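PDB 3IIB: peptidase M28 from Shewanella amazonensis SB2B, which probably acts as a zinc-dependent carboxypeptidase or dipeptidase of family M28, carrying a pair of zinc ions and working as a homodimer. Local coordinates for residues K16-V27 with A275-H283; A158-I169 with M187-A198. One frame throughout, in Å; residues are numbered along the deposited sequence. Where two conformers were deposited one is given.

Contact 1: K16-V27 with A275-H283; sequences KAQSSSLGYDIV and AIVTAAAKH
Lys16 meets the imidazole of His283 with the root of its side chain, CB lying 3.7 Å from ND1, while the bent remainder of the chain leads away. The backbone here passes over one face of that ring, Lys16 C standing above its rim and Ala17 N on the same face. Ala17 itself turns its methyl group to Val420 and Ala421 of helix 413-432. At Ser20 the helix 3-19 has ended, and the hydroxyl, placed anti to the backbone N (chi1 167°), does two things: it accepts from Leu22 N at 3.1 Å (N-H...O 159°), capping the helix that follows, and it lies in the plane of the imidazole at its edge, OG 3.5 Å from His283 CE1. A water in the same plane is bonded to His283 NE2 at 2.9 Å and accepts from Gly23 N. The histidine thus fills the break between two consecutive N-terminal helices that pack on helix 267-285 of the M28 peptidase domain; helices 22-27 and 275-283 run 135° apart, their axes 8.4 Å from each other. Leu22 CD2 crosses the aliphatic part of Lys282 at about a right angle; in the lysine conformer given, one of two, NZ pairs with Asp286. The backbones come nearest at Gly23, whose CA is 5.0 Å from Ala275 CA; Ala275 CB lies against its carbonyl oxygen and Ala279 CB against its CA. Ile26 straddles the next turn: CG2 rests on Ala275, and CD1 reaches the methyl CG2 of Thr278 at 3.8 Å. Val27 CB closes on the Ala275 methyl group, also touching Ile411.

Contact 2: A158-I169 with M187-A198; sequences AVAAAEKGAVGI and MRYEEGVTAIPA
Ile196 pushes its side chain into the bend between helix 145-163 and strand 168-172. With CG1 set between the backbone N and the carbonyl carbon (chi1 62°), the two branches part: CD1 enters among Ala161, Ala166 and Gly168, 3.6 Å from Gly168 C, whereas CG2 lies 3.5 Å from Ala166 O. The helix ends in a Schellman motif with Gly165 at positive phi: Ala166 N returns to Ala161 O and Gly165 N to Ala162 O. Just beyond, Ile169 and Ala198 form a parallel bridge, Ile169 N donating to Pro197 O at 3.0 Å. Strand 131-134, helix 145-163 and strand 168-172, the two strands parallel neighbours, form a beta-alpha-beta crossover, and the 187-198 loop packs along its helix. Val159 points from the helix to the incoming loop: CG2 touches Arg188 O at 3.4 Å, and CG1 lies against Glu190, the two side chains crossing at about a right angle. A water links Val159 N to Arg188 O. Val193, closing a type II turn begun at Glu190, rests CG1 on Ala162 CB at 3.5 Å and turns CG2 to Glu163. The carboxylates of Glu163 and Glu190, like charges with OE2 atoms 4.5 Å apart, share a water that donates to both. Tyr189 is sandwiched between Ala195 CB and the selenomethionine methyl CE of Met187, its hydroxyl donating to Ile196 O from above the carbonyl plane.

Overall arrangement
Contact 1 and contact 2 share no helix or strand and lie on opposite sides of the chain's centre, their centres about 44 Å apart. Contact 1 is mostly buried and joins helix to helix across 247 intervening residues, bringing the N-terminal helices onto the M28 domain; no direct hydrogen bond crosses it, and one water supplies the polar link. Contact 2 is local, with only 17 residues between its segments, and is partly buried: its apolar centre gives way to exposed carboxylates bridged by water, and a backbone bond in the sheet crosses it directly. Both lean heavily on alanine methyl groups. The side chains of Val27 in contact 1 and Asp269 are about 10 Å apart, as are those of Arg188 in contact 2 and Glu304.

Contact 1: K16-V27 with A275-H283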
loop_
_atom_site.group_PDB
_atom_site.type_symbol
_atom_site.label_atom_id
_atom_site.label_comp_id
_atom_site.label_asym_id
_atom_site.label_seq_id
_atom_site.Cartn_x
_atom_site.Cartn_y
_atom_site.Cartn_z
ATOM N N LYS A 16 15.935 29.384 -9.038
ATOM C CA LYS A 16 16.824 28.581 -8.186
ATOM C C LYS A 16 16.137 27.335 -7.660
ATOM O O LYS A 16 16.749 26.266 -7.617
ATOM C CB LYS A 16 17.322 29.385 -6.969
ATOM C CG LYS A 16 18.094 30.660 -7.312
ATOM C CD LYS A 16 19.253 30.426 -8.308
ATOM C CE LYS A 16 20.115 31.716 -8.432
ATOM N NZ LYS A 16 19.331 32.870 -8.949
ATOM N N ALA A 17 14.896 27.479 -7.218
ATOM C CA ALA A 17 14.174 26.331 -6.637
ATOM C C ALA A 17 14.010 25.176 -7.647
ATOM O O ALA A 17 14.037 24.002 -7.284
ATOM C CB ALA A 17 12.820 26.764 -6.103
ATOM N N GLN A 18 13.797 25.544 -8.904
ATOM C CA GLN A 18 13.603 24.603 -9.975
ATOM C C GLN A 18 14.909 23.973 -10.434
ATOM O O GLN A 18 14.884 22.833 -10.905
ATOM C CB GLN A 18 12.785 25.223 -11.116
ATOM C CG GLN A 18 11.374 25.567 -10.609
ATOM C CD GLN A 18 10.543 26.388 -11.569
ATOM O OE1 GLN A 18 9.864 25.846 -12.462
ATOM N NE2 GLN A 18 10.563 27.703 -11.377
ATOM N N SER A 19 16.036 24.656 -10.265
ATOM C CA SER A 19 17.317 24.126 -10.701
ATOM C C SER A 19 18.122 23.475 -9.579
ATOM O O SER A 19 19.175 22.927 -9.839
ATOM C CB SER A 19 18.131 25.220 -11.372
ATOM O OG SER A 19 18.499 26.248 -10.451
ATOM N N SER A 20 17.610 23.500 -8.348
ATOM C CA SER A 20 18.381 23.023 -7.154
ATOM C C SER A 20 17.725 21.783 -6.536
ATOM O O SER A 20 16.542 21.737 -6.355
ATOM C CB SER A 20 18.478 24.117 -6.102
ATOM O OG SER A 20 18.950 23.614 -4.846
ATOM N N SER A 21 18.537 20.785 -6.195
ATOM C CA SER A 21 18.064 19.562 -5.544
ATOM C C SER A 21 17.923 19.752 -4.013
ATOM O O SER A 21 17.517 18.813 -3.311
ATOM C CB SER A 21 19.068 18.417 -5.831
ATOM O OG SER A 21 20.314 18.706 -5.199
ATOM N N LEU A 22 18.183 20.963 -3.515
ATOM C CA LEU A 22 18.251 21.220 -2.055
ATOM C C LEU A 22 16.987 20.750 -1.320
ATOM O O LEU A 22 17.084 20.020 -0.348
ATOM C CB LEU A 22 18.550 22.694 -1.745
ATOM C CG LEU A 22 18.664 23.001 -0.234
ATOM C CD1 LEU A 22 19.807 22.188 0.484
ATOM C CD2 LEU A 22 18.806 24.544 -0.024
ATOM N N GLY A 23 15.811 21.165 -1.785
ATOM C CA GLY A 23 14.543 20.777 -1.130
ATOM C C GLY A 23 14.449 19.272 -0.992
ATOM O O GLY A 23 14.224 18.733 0.099
ATOM N N TYR A 24 14.663 18.569 -2.103
ATOM C CA TYR A 24 14.595 17.098 -2.093
ATOM C C TYR A 24 15.664 16.519 -1.159
ATOM O O TYR A 24 15.408 15.601 -0.372
ATOM C CB TYR A 24 14.773 16.526 -3.508
ATOM C CG TYR A 24 14.804 14.996 -3.483
ATOM C CD1 TYR A 24 13.636 14.247 -3.524
ATOM C CD2 TYR A 24 16.019 14.322 -3.327
ATOM C CE1 TYR A 24 13.674 12.868 -3.476
ATOM C CE2 TYR A 24 16.064 12.953 -3.269
ATOM C CZ TYR A 24 14.890 12.230 -3.341
ATOM O OH TYR A 24 14.968 10.848 -3.299
ATOM N N ASP A 25 16.862 17.081 -1.248
ATOM C CA ASP A 25 17.980 16.596 -0.437
ATOM C C ASP A 25 17.707 16.739 1.059
ATOM O O ASP A 25 18.137 15.906 1.835
ATOM C CB ASP A 25 19.260 17.364 -0.774
ATOM C CG ASP A 25 19.795 17.081 -2.177
ATOM O OD1 ASP A 25 19.495 16.035 -2.780
ATOM O OD2 ASP A 25 20.515 17.967 -2.663
ATOM N N ILE A 26 16.979 17.784 1.460
ATOM C CA ILE A 26 16.694 17.995 2.877
ATOM C C ILE A 26 15.718 16.907 3.355
ATOM O O ILE A 26 15.912 16.300 4.426
ATOM C CB ILE A 26 16.151 19.397 3.177
ATOM C CG1 ILE A 26 17.254 20.441 2.977
ATOM C CG2 ILE A 26 15.701 19.467 4.603
ATOM C CD1 ILE A 26 16.766 21.875 2.996
ATOM N N VAL A 27 14.699 16.623 2.561
ATOM C CA VAL A 27 13.735 15.599 2.984
ATOM C C VAL A 27 14.318 14.170 2.879
ATOM O O VAL A 27 14.010 13.283 3.729
ATOM C CB VAL A 27 12.339 15.710 2.323
ATOM C CG1 VAL A 27 12.378 15.563 0.812
ATOM C CG2 VAL A 27 11.381 14.646 2.955
ATOM N N ALA A 275 11.420 20.620 4.465
ATOM C CA ALA A 275 12.317 20.847 3.335
ATOM C C ALA A 275 11.910 22.059 2.568
ATOM O O ALA A 275 12.775 22.810 2.094
ATOM C CB ALA A 275 12.342 19.635 2.409
ATOM N N ILE A 276 10.600 22.258 2.418
ATOM C CA ILE A 276 10.102 23.377 1.614
ATOM C C ILE A 276 10.521 24.682 2.251
ATOM O O ILE A 276 11.137 25.541 1.591
ATOM C CB ILE A 276 8.575 23.288 1.448
ATOM C CG1 ILE A 276 8.237 22.198 0.435
ATOM C CG2 ILE A 276 7.976 24.647 1.012
ATOM C CD1 ILE A 276 6.791 21.639 0.561
ATOM N N VAL A 277 10.198 24.853 3.544
ATOM C CA VAL A 277 10.502 26.149 4.207
ATOM C C VAL A 277 12.004 26.351 4.438
ATOM O O VAL A 277 12.524 27.479 4.235
ATOM C CB VAL A 277 9.671 26.413 5.484
ATOM C CG1 VAL A 277 8.143 26.373 5.153
ATOM C CG2 VAL A 277 10.028 25.449 6.644
ATOM N N THR A 278 12.731 25.281 4.746
ATOM C CA THR A 278 14.211 25.378 4.943
ATOM C C THR A 278 14.926 25.712 3.637
ATOM O O THR A 278 15.766 26.613 3.598
ATOM C CB THR A 278 14.791 24.117 5.559
ATOM O OG1 THR A 278 14.116 23.855 6.794
ATOM C CG2 THR A 278 16.299 24.283 5.851
ATOM N N ALA A 279 14.602 24.983 2.568
ATOM C CA ALA A 279 15.194 25.278 1.259
ATOM C C ALA A 279 14.843 26.680 0.766
ATOM O O ALA A 279 15.721 27.388 0.259
ATOM C CB ALA A 279 14.788 24.217 0.189
ATOM N N ALA A 280 13.587 27.089 0.912
ATOM C CA ALA A 280 13.161 28.454 0.513
ATOM C C ALA A 280 13.992 29.511 1.239
ATOM O O ALA A 280 14.492 30.459 0.622
ATOM C CB ALA A 280 11.655 28.660 0.754
ATOM N N ALA A 281 14.159 29.342 2.543
ATOM C CA ALA A 281 14.971 30.266 3.342
ATOM C C ALA A 281 16.466 30.243 2.899
ATOM O O ALA A 281 17.113 31.292 2.839
ATOM C CB ALA A 281 14.806 29.975 4.857
ATOM N N LYS A 282 17.006 29.066 2.571
ATOM C CA LYS A 282 18.395 28.949 2.136
ATOM C C LYS A 282 18.589 29.667 0.812
ATOM O O LYS A 282 19.566 30.364 0.630
ATOM C CB LYS A 282 18.804 27.482 1.999
ATOM C CG LYS A 282 20.211 27.238 1.434
ATOM C CD LYS A 282 21.291 27.924 2.239
ATOM C CE LYS A 282 22.645 27.356 1.926
ATOM N NZ LYS A 282 23.087 27.569 0.516
ATOM N N HIS A 283 17.652 29.496 -0.119
ATOM C CA HIS A 283 17.773 30.255 -1.379
ATOM C C HIS A 283 17.805 31.758 -1.125
ATOM O O HIS A 283 18.474 32.497 -1.843
ATOM C CB HIS A 283 16.675 29.881 -2.370
ATOM C CG HIS A 283 16.809 28.487 -2.887
ATOM N ND1 HIS A 283 17.937 28.045 -3.547
ATOM C CD2 HIS A 283 15.990 27.418 -2.788
ATOM C CE1 HIS A 283 17.803 26.757 -3.825
ATOM N NE2 HIS A 283 16.618 26.362 -3.396
HETATM O O HOH W 1 15.809 23.600 -3.714
#

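Contact 2: A158-I169 with M187-A198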
loop_
_atom_site.group_PDB
_atom_site.type_symbol
_atom_site.label_atom_id
_atom_site.label_comp_id
_atom_site.label_asym_id
_atom_site.label_seq_id
_atom_site.Cartn_x
_atom_site.Cartn_y
_atom_site.Cartn_z
ATOM N N ALA A 158 -13.714 7.070 20.374
ATOM C CA ALA A 158 -13.569 6.211 21.544
ATOM C C ALA A 158 -14.409 6.739 22.727
ATOM O O ALA A 158 -14.989 5.957 23.506
ATOM C CB ALA A 158 -12.061 6.025 21.929
ATOM N N VAL A 159 -14.494 8.054 22.857
ATOM C CA VAL A 159 -15.328 8.633 23.899
ATOM C C VAL A 159 -16.811 8.319 23.650
ATOM O O VAL A 159 -17.510 7.795 24.519
ATOM C CB VAL A 159 -15.117 10.123 24.039
ATOM C CG1 VAL A 159 -16.186 10.736 25.020
ATOM C CG2 VAL A 159 -13.706 10.417 24.513
ATOM N N ALA A 160 -17.275 8.607 22.441
ATOM C CA ALA A 160 -18.684 8.384 22.109
ATOM C C ALA A 160 -19.077 6.907 22.254
ATOM O O ALA A 160 -20.165 6.602 22.736
ATOM C CB ALA A 160 -18.978 8.895 20.681
ATOM N N ALA A 161 -18.188 5.996 21.861
ATOM C CA ALA A 161 -18.465 4.577 21.971
ATOM C C ALA A 161 -18.520 4.135 23.431
ATOM O O ALA A 161 -19.423 3.425 23.830
ATOM C CB ALA A 161 -17.428 3.764 21.212
ATOM N N ALA A 162 -17.556 4.569 24.240
ATOM C CA ALA A 162 -17.564 4.236 25.690
ATOM C C ALA A 162 -18.816 4.723 26.411
ATOM O O ALA A 162 -19.352 4.006 27.266
ATOM C CB ALA A 162 -16.318 4.759 26.411
ATOM N N GLU A 163 -19.306 5.893 26.032
ATOM C CA GLU A 163 -20.552 6.448 26.566
ATOM C C GLU A 163 -21.743 5.547 26.356
ATOM O O GLU A 163 -22.666 5.550 27.163
ATOM C CB GLU A 163 -20.828 7.854 25.997
ATOM C CG GLU A 163 -19.845 8.857 26.519
ATOM C CD GLU A 163 -20.038 10.247 25.941
ATOM O OE1 GLU A 163 -20.414 10.378 24.746
ATOM O OE2 GLU A 163 -19.801 11.216 26.689
ATOM N N LYS A 164 -21.688 4.735 25.301
ATOM C CA LYS A 164 -22.772 3.808 24.970
ATOM C C LYS A 164 -22.529 2.412 25.464
ATOM O O LYS A 164 -23.357 1.524 25.229
ATOM C CB LYS A 164 -22.993 3.770 23.470
ATOM C CG LYS A 164 -23.091 5.111 22.873
ATOM C CD LYS A 164 -24.362 5.850 23.245
ATOM C CE LYS A 164 -24.313 7.288 22.738
ATOM N NZ LYS A 164 -25.538 8.036 23.128
ATOM N N GLY A 165 -21.417 2.214 26.179
ATOM C CA GLY A 165 -21.086 0.935 26.789
ATOM C C GLY A 165 -20.016 0.106 26.079
ATOM O O GLY A 165 -19.639 -0.947 26.575
ATOM N N ALA A 166 -19.507 0.597 24.945
ATOM C CA ALA A 166 -18.547 -0.145 24.158
ATOM C C ALA A 166 -17.305 -0.434 24.973
ATOM O O ALA A 166 -16.914 0.367 25.822
ATOM C CB ALA A 166 -18.169 0.606 22.856
ATOM N N VAL A 167 -16.721 -1.606 24.725
ATOM C CA VAL A 167 -15.484 -2.008 25.365
ATOM C C VAL A 167 -14.302 -1.717 24.452
ATOM O O VAL A 167 -13.164 -1.978 24.832
ATOM C CB VAL A 167 -15.509 -3.495 25.742
ATOM C CG1 VAL A 167 -16.496 -3.721 26.853
ATOM C CG2 VAL A 167 -15.849 -4.395 24.523
ATOM N N GLY A 168 -14.589 -1.218 23.248
ATOM C CA GLY A 168 -13.567 -0.859 22.278
ATOM C C GLY A 168 -14.150 -0.188 21.056
ATOM O O GLY A 168 -15.359 -0.220 20.850
ATOM N N ILE A 169 -13.280 0.394 20.213
ATOM C CA ILE A 169 -13.725 0.942 18.949
ATOM C C ILE A 169 -12.713 0.592 17.867
ATOM O O ILE A 169 -11.490 0.597 18.091
ATOM C CB ILE A 169 -13.968 2.435 19.015
ATOM C CG1 ILE A 169 -14.408 2.991 17.668
ATOM C CG2 ILE A 169 -12.714 3.224 19.497
ATOM C CD1 ILE A 169 -14.933 4.435 17.791
HETATM N N MSE A 187 -5.997 10.726 19.053
HETATM C CA MSE A 187 -7.335 10.710 19.605
HETATM C C MSE A 187 -7.237 11.188 21.046
HETATM O O MSE A 187 -6.126 11.247 21.633
HETATM C CB MSE A 187 -7.899 9.334 19.545
HETATM C CG MSE A 187 -7.037 8.374 20.200
HETATM SE SE MSE A 187 -8.025 7.089 21.211
HETATM C CE MSE A 187 -8.960 8.132 22.258
ATOM N N ARG A 188 -8.370 11.626 21.582
ATOM C CA ARG A 188 -8.412 12.148 22.947
ATOM C C ARG A 188 -9.489 11.418 23.727
ATOM O O ARG A 188 -10.628 11.381 23.301
ATOM C CB ARG A 188 -8.764 13.647 22.972
ATOM C CG ARG A 188 -7.990 14.545 22.045
ATOM C CD ARG A 188 -7.761 15.925 22.642
ATOM N NE ARG A 188 -6.606 15.908 23.542
ATOM C CZ ARG A 188 -5.374 16.333 23.239
ATOM N NH1 ARG A 188 -5.086 16.858 22.046
ATOM N NH2 ARG A 188 -4.411 16.242 24.151
ATOM N N TYR A 189 -9.118 10.893 24.883
ATOM C CA TYR A 189 -10.080 10.451 25.856
ATOM C C TYR A 189 -10.629 11.691 26.580
ATOM O O TYR A 189 -10.085 12.783 26.454
ATOM C CB TYR A 189 -9.420 9.499 26.850
ATOM C CG TYR A 189 -9.002 8.196 26.216
ATOM C CD1 TYR A 189 -9.941 7.358 25.624
ATOM C CD2 TYR A 189 -7.669 7.806 26.201
ATOM C CE1 TYR A 189 -9.564 6.143 25.033
ATOM C CE2 TYR A 189 -7.285 6.608 25.614
ATOM C CZ TYR A 189 -8.240 5.764 25.069
ATOM O OH TYR A 189 -7.814 4.599 24.519
ATOM N N GLU A 190 -11.730 11.508 27.284
ATOM C CA GLU A 190 -12.378 12.550 28.032
ATOM C C GLU A 190 -12.405 12.128 29.490
ATOM O O GLU A 190 -12.840 11.014 29.849
ATOM C CB GLU A 190 -13.798 12.756 27.514
ATOM C CG GLU A 190 -14.534 13.880 28.176
ATOM C CD GLU A 190 -15.891 14.129 27.545
ATOM O OE1 GLU A 190 -15.947 14.302 26.312
ATOM O OE2 GLU A 190 -16.897 14.183 28.292
ATOM N N GLU A 191 -11.902 13.022 30.329
ATOM C CA GLU A 191 -11.943 12.820 31.762
ATOM C C GLU A 191 -13.419 12.647 32.119
ATOM O O GLU A 191 -14.270 13.511 31.769
ATOM C CB GLU A 191 -11.341 14.011 32.530
ATOM C CG GLU A 191 -9.939 14.477 32.089
ATOM C CD GLU A 191 -8.812 13.634 32.650
ATOM O OE1 GLU A 191 -8.992 12.402 32.771
ATOM O OE2 GLU A 191 -7.740 14.211 32.965
ATOM N N GLY A 192 -13.712 11.563 32.817
ATOM C CA GLY A 192 -15.071 11.226 33.235
ATOM C C GLY A 192 -15.618 10.018 32.497
ATOM O O GLY A 192 -16.544 9.339 32.973
ATOM N N VAL A 193 -15.056 9.741 31.318
ATOM C CA VAL A 193 -15.494 8.594 30.514
ATOM C C VAL A 193 -14.404 7.548 30.484
ATOM O O VAL A 193 -13.266 7.844 30.076
ATOM C CB VAL A 193 -15.848 8.986 29.079
ATOM C CG1 VAL A 193 -16.267 7.743 28.275
ATOM C CG2 VAL A 193 -16.984 10.032 29.082
ATOM N N THR A 194 -14.778 6.318 30.828
ATOM C CA THR A 194 -13.847 5.179 30.746
ATOM C C THR A 194 -13.097 5.137 29.404
ATOM O O THR A 194 -13.709 5.106 28.326
ATOM C CB THR A 194 -14.552 3.846 30.993
ATOM O OG1 THR A 194 -15.053 3.848 32.328
ATOM C CG2 THR A 194 -13.595 2.627 30.815
ATOM N N ALA A 195 -11.770 5.156 29.488
ATOM C CA ALA A 195 -10.900 4.978 28.317
ATOM C C ALA A 195 -11.023 3.547 27.811
ATOM O O ALA A 195 -11.041 2.585 28.589
ATOM C CB ALA A 195 -9.418 5.303 28.673
ATOM N N ILE A 196 -11.213 3.412 26.499
ATOM C CA ILE A 196 -11.278 2.096 25.886
ATOM C C ILE A 196 -10.245 1.982 24.728
ATOM O O ILE A 196 -9.884 2.990 24.125
ATOM C CB ILE A 196 -12.725 1.759 25.391
ATOM C CG1 ILE A 196 -13.159 2.767 24.324
ATOM C CG2 ILE A 196 -13.708 1.602 26.619
ATOM C CD1 ILE A 196 -14.476 2.385 23.554
ATOM N N PRO A 197 -9.782 0.757 24.426
ATOM C CA PRO A 197 -8.900 0.543 23.278
ATOM C C PRO A 197 -9.535 1.012 21.975
ATOM O O PRO A 197 -10.726 0.816 21.753
ATOM C CB PRO A 197 -8.685 -0.962 23.258
ATOM C CG PRO A 197 -9.070 -1.440 24.558
ATOM C CD PRO A 197 -10.107 -0.515 25.092
ATOM N N ALA A 198 -8.719 1.607 21.115
ATOM C CA ALA A 198 -9.194 2.305 19.928
ATOM C C ALA A 198 -8.179 2.075 18.806
ATOM O O ALA A 198 -7.008 2.372 18.995
ATOM C CB ALA A 198 -9.302 3.814 20.203
HETATM O O HOH W 2 -13.252 6.303 25.881
HETATM O O HOH W 3 -12.063 9.616 21.661
HETATM O O HOH W 4 -18.866 13.729 26.641
#